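Local coordinates for immunity 23 family protein (Burkholderia dolosa AU0158, PDB 5FFP), which is the CdiI immunity protein of a contact-dependent growth inhibition system and probably protects its own cell by neutralising the matching CDI toxin, at residues A[9-14]-A[29-34]; A[36-41]-A[103-108]. One frame throughout, in Å; residues are numbered along the deposited sequence.

Interaction 1 of 2, residues A[9-14]-A[29-34]; sequences FAIWCD and LGYFMG
L29 lies across from C13 in an antiparallel, non-hydrogen-bonded pair, its CG 4.2 Å from C13 CB, and I11 CG2 comes up beside it; a branched apolar residue suits this buried face. G30 follows, opposite W12. Its N-H reaches W12 O at 2.8 Å and its O receives W12 N, and with no side chain of its own it leaves the indole's side of the sheet to W12 and F32. Y31 turns back to the face of L29. There F9 drives its ring edge into the flat of the phenol, CE1 3.8 Å from Y31 CG, a T-shaped pair with planes at 88°. With CG anti to the backbone N (chi1 176°), the F9 ring leans across to its partner, while I11 CG1 packs alongside Y31 CE1 at 4.0 Å. The Y31 hydroxyl is hydrogen-bonded to V100 O. F32, on the W12 face, is fixed by two backbone bonds with A10, whose methyl group packs against F32 CB and adds little bulk beside the ring. F32 CE2 meets W12 CE3 at 3.5 Å; the indole's six-membered ring and the F32 ring are 30° from parallel, but displaced so that little of one lies over the other. Selenomethionine M33 ends the strand, its CG at the edge of the F9 ring. In the fold, helix 143-154 packs on F9 and I11, F144 stacks on F9, and strand 36-44 continues the sheet beyond 29-33.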
loop_
_atom_site.group_PDB
_atom_site.type_symbol
_atom_site.label_atom_id
_atom_site.label_comp_id
_atom_site.label_asym_id
_atom_site.label_seq_id
_atom_site.Cartn_x
_atom_site.Cartn_y
_atom_site.Cartn_z
ATOM N N PHE A 9 -14.131 -23.694 -9.145
ATOM C CA PHE A 9 -13.355 -23.268 -7.984
ATOM C C PHE A 9 -13.608 -24.142 -6.762
ATOM O O PHE A 9 -14.755 -24.422 -6.399
ATOM C CB PHE A 9 -13.655 -21.795 -7.638
ATOM C CG PHE A 9 -12.959 -21.327 -6.409
ATOM C CD1 PHE A 9 -11.569 -21.279 -6.365
ATOM C CD2 PHE A 9 -13.670 -21.013 -5.262
ATOM C CE1 PHE A 9 -10.914 -20.895 -5.214
ATOM C CE2 PHE A 9 -13.012 -20.610 -4.108
ATOM C CZ PHE A 9 -11.642 -20.546 -4.092
ATOM N N ALA A 10 -12.529 -24.560 -6.116
ATOM C CA ALA A 10 -12.650 -25.288 -4.869
ATOM C C ALA A 10 -11.475 -24.972 -3.979
ATOM O O ALA A 10 -10.421 -24.543 -4.465
ATOM C CB ALA A 10 -12.703 -26.773 -5.137
ATOM N N ILE A 11 -11.667 -25.224 -2.679
ATOM C CA ILE A 11 -10.603 -25.155 -1.693
ATOM C C ILE A 11 -10.453 -26.512 -1.113
ATOM O O ILE A 11 -11.444 -27.116 -0.675
ATOM C CB ILE A 11 -10.948 -24.175 -0.554
ATOM C CG1 ILE A 11 -11.264 -22.795 -1.160
ATOM C CG2 ILE A 11 -9.762 -24.020 0.406
ATOM C CD1 ILE A 11 -11.678 -21.772 -0.153
ATOM N N TRP A 12 -9.216 -26.987 -1.083
ATOM C CA TRP A 12 -8.868 -28.226 -0.483
ATOM C C TRP A 12 -7.963 -27.916 0.720
ATOM O O TRP A 12 -6.886 -27.293 0.533
ATOM C CB TRP A 12 -8.073 -29.020 -1.520
ATOM C CG TRP A 12 -7.990 -30.498 -1.306
ATOM C CD1 TRP A 12 -8.689 -31.237 -0.423
ATOM C CD2 TRP A 12 -7.248 -31.419 -2.096
ATOM N NE1 TRP A 12 -8.367 -32.563 -0.563
ATOM C CE2 TRP A 12 -7.479 -32.689 -1.588
ATOM C CE3 TRP A 12 -6.350 -31.276 -3.157
ATOM C CZ2 TRP A 12 -6.860 -33.823 -2.099
ATOM C CZ3 TRP A 12 -5.702 -32.418 -3.651
ATOM C CH2 TRP A 12 -5.967 -33.657 -3.128
ATOM N N CYS A 13 -8.348 -28.341 1.929
ATOM C CA CYS A 13 -7.447 -28.191 3.082
ATOM C C CYS A 13 -7.520 -29.296 4.170
ATOM O O CYS A 13 -8.551 -29.987 4.338
ATOM C CB CYS A 13 -7.607 -26.787 3.683
ATOM S SG CYS A 13 -9.262 -26.357 4.244
ATOM N N ASP A 14 -6.375 -29.549 4.821
ATOM C CA ASP A 14 -6.305 -30.484 5.917
ATOM C C ASP A 14 -5.116 -30.160 6.824
ATOM O O ASP A 14 -4.030 -29.888 6.356
ATOM C CB ASP A 14 -6.113 -31.915 5.391
ATOM C CG ASP A 14 -7.406 -32.602 5.017
ATOM O OD1 ASP A 14 -8.278 -32.792 5.894
ATOM O OD2 ASP A 14 -7.559 -32.931 3.816
ATOM N N LEU A 29 -3.204 -26.330 2.253
ATOM C CA LEU A 29 -4.296 -25.580 1.692
ATOM C C LEU A 29 -4.006 -25.272 0.237
ATOM O O LEU A 29 -2.889 -24.901 -0.133
ATOM C CB LEU A 29 -4.510 -24.287 2.442
ATOM C CG LEU A 29 -5.720 -23.504 1.983
ATOM C CD1 LEU A 29 -6.401 -22.849 3.164
ATOM C CD2 LEU A 29 -5.340 -22.466 0.972
ATOM N N GLY A 30 -5.008 -25.513 -0.597
ATOM C CA GLY A 30 -4.865 -25.274 -2.017
ATOM C C GLY A 30 -6.167 -24.760 -2.553
ATOM O O GLY A 30 -7.204 -25.024 -1.982
ATOM N N TYR A 31 -6.073 -24.006 -3.622
ATOM C CA TYR A 31 -7.193 -23.564 -4.441
ATOM C C TYR A 31 -7.095 -24.358 -5.765
ATOM O O TYR A 31 -6.019 -24.387 -6.411
ATOM C CB TYR A 31 -7.037 -22.086 -4.790
ATOM C CG TYR A 31 -7.414 -21.061 -3.761
ATOM C CD1 TYR A 31 -7.700 -21.392 -2.441
ATOM C CD2 TYR A 31 -7.420 -19.746 -4.099
ATOM C CE1 TYR A 31 -8.027 -20.432 -1.505
ATOM C CE2 TYR A 31 -7.732 -18.782 -3.170
ATOM C CZ TYR A 31 -8.025 -19.139 -1.868
ATOM O OH TYR A 31 -8.352 -18.138 -0.972
ATOM N N PHE A 32 -8.187 -25.014 -6.147
ATOM C CA PHE A 32 -8.368 -25.504 -7.529
ATOM C C PHE A 32 -9.085 -24.404 -8.319
ATOM O O PHE A 32 -10.113 -23.885 -7.893
ATOM C CB PHE A 32 -9.288 -26.715 -7.598
ATOM C CG PHE A 32 -8.649 -27.999 -7.244
ATOM C CD1 PHE A 32 -7.955 -28.709 -8.184
ATOM C CD2 PHE A 32 -8.824 -28.535 -5.988
ATOM C CE1 PHE A 32 -7.367 -29.917 -7.850
ATOM C CE2 PHE A 32 -8.243 -29.731 -5.630
ATOM C CZ PHE A 32 -7.516 -30.436 -6.567
HETATM N N MSE A 33 -8.543 -24.082 -9.477
HETATM C CA MSE A 33 -9.090 -23.032 -10.309
HETATM C C MSE A 33 -9.049 -23.559 -11.722
HETATM O O MSE A 33 -7.962 -23.854 -12.265
HETATM C CB MSE A 33 -8.245 -21.774 -10.111
HETATM C CG MSE A 33 -8.028 -21.437 -8.635
HETATM SE SE MSE A 33 -6.931 -19.801 -8.542
HETATM C CE MSE A 33 -5.166 -20.640 -8.833
ATOM N N GLY A 34 -10.239 -23.732 -12.305
ATOM C CA GLY A 34 -10.409 -24.342 -13.652
ATOM C C GLY A 34 -9.632 -25.611 -13.851
ATOM O O GLY A 34 -9.019 -25.816 -14.899
#

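Interaction 2 of 2, residues A[36-41]-A[103-108]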
loop_
_atom_site.group_PDB
_atom_site.type_symbol
_atom_site.label_atom_id
_atom_site.label_comp_id
_atom_site.label_asym_id
_atom_site.label_seq_id
_atom_site.Cartn_x
_atom_site.Cartn_y
_atom_site.Cartn_z
ATOM N N LYS A 36 -6.810 -26.441 -12.353
ATOM C CA LYS A 36 -5.434 -26.283 -11.944
ATOM C C LYS A 36 -5.399 -26.117 -10.435
ATOM O O LYS A 36 -6.331 -25.554 -9.846
ATOM C CB LYS A 36 -4.833 -25.072 -12.657
ATOM C CG LYS A 36 -3.365 -24.820 -12.331
ATOM C CD LYS A 36 -2.674 -23.972 -13.409
ATOM C CE LYS A 36 -1.150 -23.901 -13.230
ATOM N NZ LYS A 36 -0.765 -23.175 -11.998
ATOM N N LEU A 37 -4.333 -26.617 -9.802
ATOM C CA LEU A 37 -4.174 -26.545 -8.340
ATOM C C LEU A 37 -2.918 -25.760 -7.973
ATOM O O LEU A 37 -1.824 -26.034 -8.466
ATOM C CB LEU A 37 -4.090 -27.945 -7.734
ATOM C CG LEU A 37 -3.965 -28.077 -6.199
ATOM C CD1 LEU A 37 -5.204 -27.558 -5.506
ATOM C CD2 LEU A 37 -3.703 -29.520 -5.775
ATOM N N VAL A 38 -3.092 -24.764 -7.110
ATOM C CA VAL A 38 -1.972 -24.089 -6.470
ATOM C C VAL A 38 -2.132 -24.349 -4.981
ATOM O O VAL A 38 -3.223 -24.242 -4.429
ATOM C CB VAL A 38 -1.900 -22.584 -6.835
ATOM C CG1 VAL A 38 -1.740 -22.402 -8.338
ATOM C CG2 VAL A 38 -3.131 -21.826 -6.360
ATOM N N TRP A 39 -1.054 -24.746 -4.331
ATOM C CA TRP A 39 -1.159 -25.259 -2.983
ATOM C C TRP A 39 0.081 -24.900 -2.164
ATOM O O TRP A 39 1.149 -24.515 -2.707
ATOM C CB TRP A 39 -1.357 -26.792 -3.013
ATOM C CG TRP A 39 -0.214 -27.532 -3.577
ATOM C CD1 TRP A 39 -0.060 -27.920 -4.871
ATOM C CD2 TRP A 39 0.936 -28.001 -2.878
ATOM N NE1 TRP A 39 1.124 -28.585 -5.026
ATOM C CE2 TRP A 39 1.762 -28.647 -3.816
ATOM C CE3 TRP A 39 1.341 -27.968 -1.533
ATOM C CZ2 TRP A 39 2.989 -29.209 -3.472
ATOM C CZ3 TRP A 39 2.598 -28.529 -1.182
ATOM C CH2 TRP A 39 3.388 -29.140 -2.149
ATOM N N SER A 40 -0.062 -25.026 -0.854
ATOM C CA SER A 40 1.020 -24.785 0.070
ATOM C C SER A 40 0.886 -25.769 1.184
ATOM O O SER A 40 -0.215 -26.020 1.640
ATOM C CB SER A 40 0.885 -23.375 0.688
ATOM O OG SER A 40 1.669 -23.281 1.830
ATOM N N SER A 41 2.014 -26.309 1.635
ATOM C CA SER A 41 2.013 -27.134 2.800
ATOM C C SER A 41 2.535 -26.350 4.001
ATOM O O SER A 41 3.173 -26.925 4.875
ATOM C CB SER A 41 2.887 -28.351 2.568
ATOM O OG SER A 41 4.232 -27.962 2.330
ATOM N N GLU A 103 -3.400 -16.444 2.942
ATOM C CA GLU A 103 -2.068 -15.930 3.318
ATOM C C GLU A 103 -0.961 -16.929 3.012
ATOM O O GLU A 103 0.121 -16.542 2.589
ATOM C CB GLU A 103 -1.964 -15.576 4.828
ATOM C CG GLU A 103 -2.609 -14.261 5.254
ATOM C CD GLU A 103 -2.390 -13.896 6.743
ATOM O OE1 GLU A 103 -3.280 -13.234 7.346
ATOM O OE2 GLU A 103 -1.330 -14.263 7.319
ATOM N N SER A 104 -1.214 -18.212 3.241
ATOM C CA SER A 104 -0.191 -19.205 2.941
ATOM C C SER A 104 0.137 -19.126 1.453
ATOM O O SER A 104 1.298 -19.230 1.083
ATOM C CB SER A 104 -0.614 -20.613 3.386
ATOM O OG SER A 104 -1.940 -20.918 2.989
ATOM N N LEU A 105 -0.884 -18.910 0.614
ATOM C CA LEU A 105 -0.677 -18.863 -0.836
ATOM C C LEU A 105 0.043 -17.587 -1.277
ATOM O O LEU A 105 1.040 -17.666 -1.971
ATOM C CB LEU A 105 -1.988 -19.034 -1.604
ATOM C CG LEU A 105 -2.698 -20.379 -1.418
ATOM C CD1 LEU A 105 -4.099 -20.293 -2.024
ATOM C CD2 LEU A 105 -1.906 -21.515 -2.049
ATOM N N SER A 106 -0.440 -16.424 -0.850
ATOM C CA SER A 106 0.308 -15.155 -1.022
ATOM C C SER A 106 1.754 -15.214 -0.592
ATOM O O SER A 106 2.633 -14.645 -1.239
ATOM C CB SER A 106 -0.294 -14.069 -0.123
ATOM O OG SER A 106 -1.622 -13.760 -0.467
ATOM N N ASP A 107 1.986 -15.851 0.550
ATOM C CA ASP A 107 3.297 -15.840 1.141
ATOM C C ASP A 107 4.277 -16.676 0.333
ATOM O O ASP A 107 5.480 -16.436 0.362
ATOM C CB ASP A 107 3.226 -16.257 2.624
ATOM C CG ASP A 107 2.806 -15.067 3.558
ATOM O OD1 ASP A 107 2.359 -14.021 3.037
ATOM O OD2 ASP A 107 2.924 -15.189 4.805
ATOM N N GLU A 108 3.762 -17.655 -0.396
ATOM C CA GLU A 108 4.573 -18.383 -1.363
ATOM C C GLU A 108 4.740 -17.608 -2.670
ATOM O O GLU A 108 5.699 -17.821 -3.400
ATOM C CB GLU A 108 3.941 -19.726 -1.686
ATOM C CG GLU A 108 4.219 -20.783 -0.654
ATOM C CD GLU A 108 3.902 -22.145 -1.203
ATOM O OE1 GLU A 108 3.027 -22.208 -2.102
ATOM O OE2 GLU A 108 4.519 -23.137 -0.738
#
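The carboxylate of E108 lies flat against S40, whose CB stands beneath one of its faces, 3.8 Å from E108 CD, with S40 OG under the same face. E108 OE1 comes within 3.0 Å of W39 O. Both atoms are acceptors, so this is no hydrogen bond, and the approach would probably make a negative charge on E108 less comfortable than it would be in open water. The other flat group belongs to W39, which starts off away from the helix; its indole has S41 CB at its edge, in plane, and the exposed W39 takes part in the contact through its backbone.

S40 is the residue of the strand that points at the helix, and a small side chain fits between E108 and S104. Its OG, anti to the backbone N (chi1 163°), is 3.8 Å from S104 CB and accepts a hydrogen bond from N42 N. S104 offers its CB here, while its OG bonds to D48 OD2, so S40 meets S104 CB through its OG and CB, and each hydroxyl has its polar partner elsewhere. L105 supplies the apolar part: CD2 rests on the strand backbone, 3.9 Å from both V38 O and W39 C, and reaches V38 CG2 at 4.5 Å. A leucine is long enough to bridge from the helix to the peptide groups.

The helix runs almost at right angles to the strand, at 94°, with the axes 7.9 Å apart. Strand 26-33 pairs with the strand's other edge, and Y31 touches L105. Strand 110-117 packs on V38 through Y110 and I112, helix 45-52 adjoins E103, and A91 and G90 of the second subunit pack on S106 and D107.

In the fold
Both strands of interaction 1 come earlier in the chain than either segment of interaction 2, yet their centres are only about 9 Å apart, because strands 26-33 and 36-44 are neighbours in one antiparallel sheet of four. The link is direct: L29 O lies 2.9 Å from S40 N and Y31 N 3.0 Å from V38 O, both probable hydrogen bonds, and selenomethionine M33 packs on V38. Interaction 1 is thus a join inside the sheet, whereas interaction 2 sets a helix, arriving some sixty residues later, across strand 36-44, one of the sheet's two outermost strands. Together they tie the N-terminal meander to the helix that leads into strands 110-117 and 120-127 of the second sheet.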